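Local coordinates for glutathione S-transferase (PDB 5ZFG), which metabolises the organophosphate insecticide diazinon in the silkworm and probably acts as a glutathione transferase, at residues D137-E140 with T141-R145; A151-N154 with H155-A159. One frame throughout, in Å; residues are numbered along the deposited sequence.

Interaction 1: D137-E140 with T141-R145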
loop_
_atom_site.group_PDB
_atom_site.type_symbol
_atom_site.label_atom_id
_atom_site.label_comp_id
_atom_site.label_asym_id
_atom_site.label_seq_id
_atom_site.Cartn_x
_atom_site.Cartn_y
_atom_site.Cartn_z
ATOM N N ASP B 137 -6.489 -18.160 3.553
ATOM C CA ASP B 137 -7.296 -18.705 2.468
ATOM C C ASP B 137 -7.161 -17.864 1.202
ATOM O O ASP B 137 -7.064 -18.407 0.092
ATOM C CB ASP B 137 -8.757 -18.806 2.906
ATOM C CG ASP B 137 -9.574 -19.691 1.990
ATOM O OD1 ASP B 137 -9.302 -20.909 1.935
ATOM O OD2 ASP B 137 -10.475 -19.159 1.314
ATOM N N VAL B 138 -7.119 -16.538 1.353
ATOM C CA VAL B 138 -6.992 -15.654 0.198
ATOM C C VAL B 138 -5.620 -15.818 -0.455
ATOM O O VAL B 138 -5.514 -15.934 -1.682
ATOM C CB VAL B 138 -7.272 -14.190 0.595
ATOM C CG1 VAL B 138 -6.881 -13.237 -0.547
ATOM C CG2 VAL B 138 -8.736 -13.997 0.979
ATOM N N LEU B 139 -4.545 -15.861 0.342
ATOM C CA LEU B 139 -3.223 -16.070 -0.260
ATOM C C LEU B 139 -3.120 -17.447 -0.904
ATOM O O LEU B 139 -2.550 -17.592 -1.994
ATOM C CB LEU B 139 -2.111 -15.882 0.781
ATOM C CG LEU B 139 -0.680 -16.038 0.236
ATOM C CD1 LEU B 139 -0.392 -15.108 -0.947
ATOM C CD2 LEU B 139 0.382 -15.856 1.338
ATOM N N GLU B 140 -3.669 -18.473 -0.243
ATOM C CA GLU B 140 -3.726 -19.798 -0.848
ATOM C C GLU B 140 -4.481 -19.752 -2.167
ATOM O O GLU B 140 -4.066 -20.376 -3.154
ATOM C CB GLU B 140 -4.382 -20.785 0.125
ATOM C CG GLU B 140 -4.480 -22.232 -0.391
ATOM C CD GLU B 140 -3.200 -23.021 -0.192
ATOM O OE1 GLU B 140 -2.283 -22.510 0.485
ATOM O OE2 GLU B 140 -3.106 -24.157 -0.708
ATOM N N THR B 141 -5.577 -18.995 -2.209
ATOM C CA THR B 141 -6.338 -18.861 -3.445
ATOM C C THR B 141 -5.495 -18.210 -4.528
ATOM O O THR B 141 -5.491 -18.663 -5.682
ATOM C CB THR B 141 -7.618 -18.061 -3.198
ATOM O OG1 THR B 141 -8.481 -18.790 -2.325
ATOM C CG2 THR B 141 -8.344 -17.799 -4.499
ATOM N N TYR B 142 -4.758 -17.151 -4.173
ATOM C CA TYR B 142 -3.928 -16.471 -5.162
ATOM C C TYR B 142 -2.853 -17.408 -5.710
ATOM O O TYR B 142 -2.630 -17.462 -6.926
ATOM C CB TYR B 142 -3.307 -15.207 -4.556
ATOM C CG TYR B 142 -4.204 -13.970 -4.617
ATOM C CD1 TYR B 142 -4.779 -13.551 -5.823
ATOM C CD2 TYR B 142 -4.479 -13.229 -3.469
ATOM C CE1 TYR B 142 -5.608 -12.413 -5.874
ATOM C CE2 TYR B 142 -5.311 -12.109 -3.508
ATOM C CZ TYR B 142 -5.854 -11.693 -4.715
ATOM O OH TYR B 142 -6.680 -10.574 -4.763
ATOM N N LEU B 143 -2.202 -18.181 -4.829
ATOM C CA LEU B 143 -1.178 -19.123 -5.285
ATOM C C LEU B 143 -1.776 -20.211 -6.171
ATOM O O LEU B 143 -1.138 -20.659 -7.131
ATOM C CB LEU B 143 -0.461 -19.759 -4.090
ATOM C CG LEU B 143 0.441 -18.838 -3.260
ATOM C CD1 LEU B 143 0.859 -19.558 -1.978
ATOM C CD2 LEU B 143 1.652 -18.363 -4.071
ATOM N N THR B 144 -3.003 -20.643 -5.865
ATOM C CA THR B 144 -3.672 -21.641 -6.702
ATOM C C THR B 144 -3.947 -21.093 -8.096
ATOM O O THR B 144 -3.738 -21.784 -9.101
ATOM C CB THR B 144 -4.982 -22.092 -6.046
ATOM O OG1 THR B 144 -4.725 -22.605 -4.735
ATOM C CG2 THR B 144 -5.658 -23.176 -6.891
ATOM N N ARG B 145 -4.406 -19.848 -8.181
ATOM C CA ARG B 145 -4.807 -19.305 -9.474
ATOM C C ARG B 145 -3.604 -18.992 -10.354
ATOM O O ARG B 145 -3.623 -19.277 -11.558
ATOM C CB ARG B 145 -5.675 -18.068 -9.270
ATOM C CG ARG B 145 -6.986 -18.403 -8.571
ATOM C CD ARG B 145 -7.938 -17.228 -8.576
ATOM N NE ARG B 145 -9.136 -17.486 -7.778
ATOM C CZ ARG B 145 -10.050 -16.559 -7.512
ATOM N NH1 ARG B 145 -9.890 -15.331 -7.987
ATOM N NH2 ARG B 145 -11.115 -16.859 -6.779
#
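Asp-137 O and Thr-141 meet twice across one turn of helix 126-146, a worked example of a threonine folded back onto its own helix. Thr-141 N makes the regular backbone bond at 2.8 Å, and Thr-141 OG1 gives a second at 2.8 Å to the same Asp-137 O. The two donors reach that oxygen from opposite faces of its carbonyl plane, the hydroxyl lying 35° out of it. The torsion explains this: OG1 sits opposite the carbonyl carbon and beside the backbone N (chi1 -65°), which turns it back toward the preceding turn. With a valine here, Asp-137 O would probably keep the amide as its single donor from this turn and lose its second bond. Thr-144 repeats the pattern three residues on, its OG1 2.8 Å from Glu-140 O while its own N-H bonds that oxygen from the other face.

Apolar side chains pair on another part of the helix. Val-138 and Tyr-142 lie alongside each other and point the same way, Val-138 CG1 touching Tyr-142 CE2 at 3.5 Å, while Leu-139 CA lies at the edge of the ring. Leu-139 CG and Leu-143 CD1 meet more loosely, at 4.4 Å.

Beyond this shell, the bent side chain of Glu-140 takes N-H groups of Lys-182 and Ile-183, a carboxylate at a helix start that the helix dipole would be expected to favour. The phenol oxygen of Tyr-142 bonds Gln-51 of the second subunit, whose Pro-50 packs on Thr-141 and Tyr-142. Leu-139 and Leu-143 lie on Ile-183 of helix 181-193, and Leu-139 also on Phe-101 of helix 89-114, while the tyrosine side of the helix faces the dimer interface.

Interaction 2: A151-N154 with H155-A159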
loop_
_atom_site.group_PDB
_atom_site.type_symbol
_atom_site.label_atom_id
_atom_site.label_comp_id
_atom_site.label_asym_id
_atom_site.label_seq_id
_atom_site.Cartn_x
_atom_site.Cartn_y
_atom_site.Cartn_z
ATOM N N ALA B 151 5.110 -15.759 -4.772
ATOM C CA ALA B 151 3.868 -15.006 -4.558
ATOM C C ALA B 151 3.384 -14.285 -5.810
ATOM O O ALA B 151 2.171 -14.117 -5.991
ATOM C CB ALA B 151 4.050 -14.003 -3.422
ATOM N N ALA B 152 4.285 -13.831 -6.667
ATOM C CA ALA B 152 3.881 -13.060 -7.838
ATOM C C ALA B 152 4.385 -13.636 -9.152
ATOM O O ALA B 152 4.056 -13.098 -10.216
ATOM C CB ALA B 152 4.355 -11.601 -7.711
ATOM N N ALA B 153 5.184 -14.690 -9.113
ATOM C CA ALA B 153 5.811 -15.210 -10.319
ATOM C C ALA B 153 6.409 -16.564 -9.972
ATOM O O ALA B 153 6.318 -17.028 -8.832
ATOM C CB ALA B 153 6.868 -14.248 -10.865
ATOM N N ASN B 154 7.009 -17.207 -10.977
ATOM C CA ASN B 154 7.744 -18.442 -10.754
ATOM C C ASN B 154 9.162 -18.194 -10.282
ATOM O O ASN B 154 9.958 -19.140 -10.233
ATOM C CB ASN B 154 7.752 -19.287 -12.026
ATOM C CG ASN B 154 6.558 -20.198 -12.105
ATOM O OD1 ASN B 154 6.096 -20.727 -11.083
ATOM N ND2 ASN B 154 6.038 -20.388 -13.313
ATOM N N HIS B 155 9.485 -16.946 -9.950
ATOM C CA HIS B 155 10.748 -16.573 -9.338
ATOM C C HIS B 155 10.468 -15.608 -8.193
ATOM O O HIS B 155 9.390 -15.006 -8.113
ATOM C CB HIS B 155 11.697 -15.927 -10.354
ATOM C CG HIS B 155 11.168 -14.658 -10.941
ATOM N ND1 HIS B 155 10.460 -14.622 -12.121
ATOM C CD2 HIS B 155 11.238 -13.379 -10.504
ATOM C CE1 HIS B 155 10.117 -13.374 -12.389
ATOM N NE2 HIS B 155 10.578 -12.601 -11.422
ATOM N N LEU B 156 11.463 -15.463 -7.321
ATOM C CA LEU B 156 11.366 -14.555 -6.179
ATOM C C LEU B 156 11.211 -13.107 -6.638
ATOM O O LEU B 156 11.869 -12.667 -7.589
ATOM C CB LEU B 156 12.614 -14.691 -5.299
ATOM C CG LEU B 156 12.583 -14.028 -3.911
ATOM C CD1 LEU B 156 11.721 -14.817 -2.946
ATOM C CD2 LEU B 156 13.981 -13.811 -3.341
ATOM N N THR B 157 10.309 -12.365 -5.975
ATOM C CA THR B 157 10.160 -10.928 -6.209
ATOM C C THR B 157 10.053 -10.211 -4.865
ATOM O O THR B 157 9.917 -10.840 -3.813
ATOM C CB THR B 157 8.929 -10.587 -7.064
ATOM O OG1 THR B 157 7.738 -10.942 -6.356
ATOM C CG2 THR B 157 8.947 -11.313 -8.420
ATOM N N ILE B 158 10.089 -8.871 -4.897
ATOM C CA ILE B 158 9.930 -8.125 -3.647
ATOM C C ILE B 158 8.572 -8.389 -3.003
ATOM O O ILE B 158 8.403 -8.127 -1.815
ATOM C CB ILE B 158 10.138 -6.596 -3.820
ATOM C CG1 ILE B 158 9.187 -5.977 -4.858
ATOM C CG2 ILE B 158 11.623 -6.246 -4.102
ATOM C CD1 ILE B 158 9.287 -4.434 -4.913
ATOM N N ALA B 159 7.587 -8.886 -3.761
ATOM C CA ALA B 159 6.300 -9.218 -3.156
ATOM C C ALA B 159 6.432 -10.349 -2.142
ATOM O O ALA B 159 5.623 -10.446 -1.210
ATOM C CB ALA B 159 5.293 -9.599 -4.246
HETATM O O HOH W 1 7.223 -13.625 -6.521
#
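The imidazole of His-155 carries the methyl of Ala-153 over one face, a CH-pi contact in which Ala-153 CB stands 3.9 Å from the centre of the His-155 ring and 22° off its normal. The methyl is displaced toward the rim, so that His-155 CE1 is the ring atom nearest to Ala-153 CB, at 3.7 Å. This turn leads into helix 160-172, and its second limb corresponds to the N-capping box and hydrophobic staple familiar from the C-terminal domain of glutathione transferases. Thr-157 is the N-cap, Asp-160 at N3 accepts from Thr-157 N through its carboxylate, and Leu-156 packs on Phe-161 as the staple. The hydroxyl's own bond goes to the N2 amide, that of Ala-159, and is weak.

His-155 NE2 makes a weak hydrogen bond to Pro-83 O. The other flat group, the amide of Asn-154, accepts from Ser-149 N through OD1. The carboxylate of Asp-160 also takes Ala-151 N, tying the first limb to the helix start. The limbs run nearly antiparallel, 161° apart end to end.

Between them a water bridges the two limbs: it accepts from Ala-152 N at 2.9 Å and from Thr-157 OG1 at 2.7 Å, and donates to His-155 O at 3.0 Å. Three polar groups of the turn are thus satisfied by one molecule rather than by direct bonds across it. Thr-157 OG1 lies between the backbone N and the carbonyl carbon (chi1 65°), the rotation that lets it face both the water and the helix start.

Ala-152 and Ala-159 meet methyl to methyl, CB to CB 4.1 Å, with Ile-94 and Val-95 of helix 89-114 beside Ala-152. The weak capping bond, from Ala-159 N to Thr-157 OG1, is 3.3 Å long.

How the interactions relate
Both contacts are local, and both set a threonine hydroxyl to work on backbone polar groups. Within helix 126-146, interaction 1 has hydroxyls donating to carbonyls already bonded by the helix; in interaction 2 the hydroxyl both donates, to a water held in the turn, and accepts, in a weak capping bond at a helix start. Interaction 1 spans a buried leucine side and a surface that meets the second subunit, whereas interaction 2, partly buried too and with Asn-154 at the surface, lies nearer the chain centre and touches no other chain. They meet where Leu-143 CD2 packs against Ala-151 CA at 4.1 Å. Helix 89-114 lies against both, with Arg-98 near Tyr-142 and Ala-159 alike.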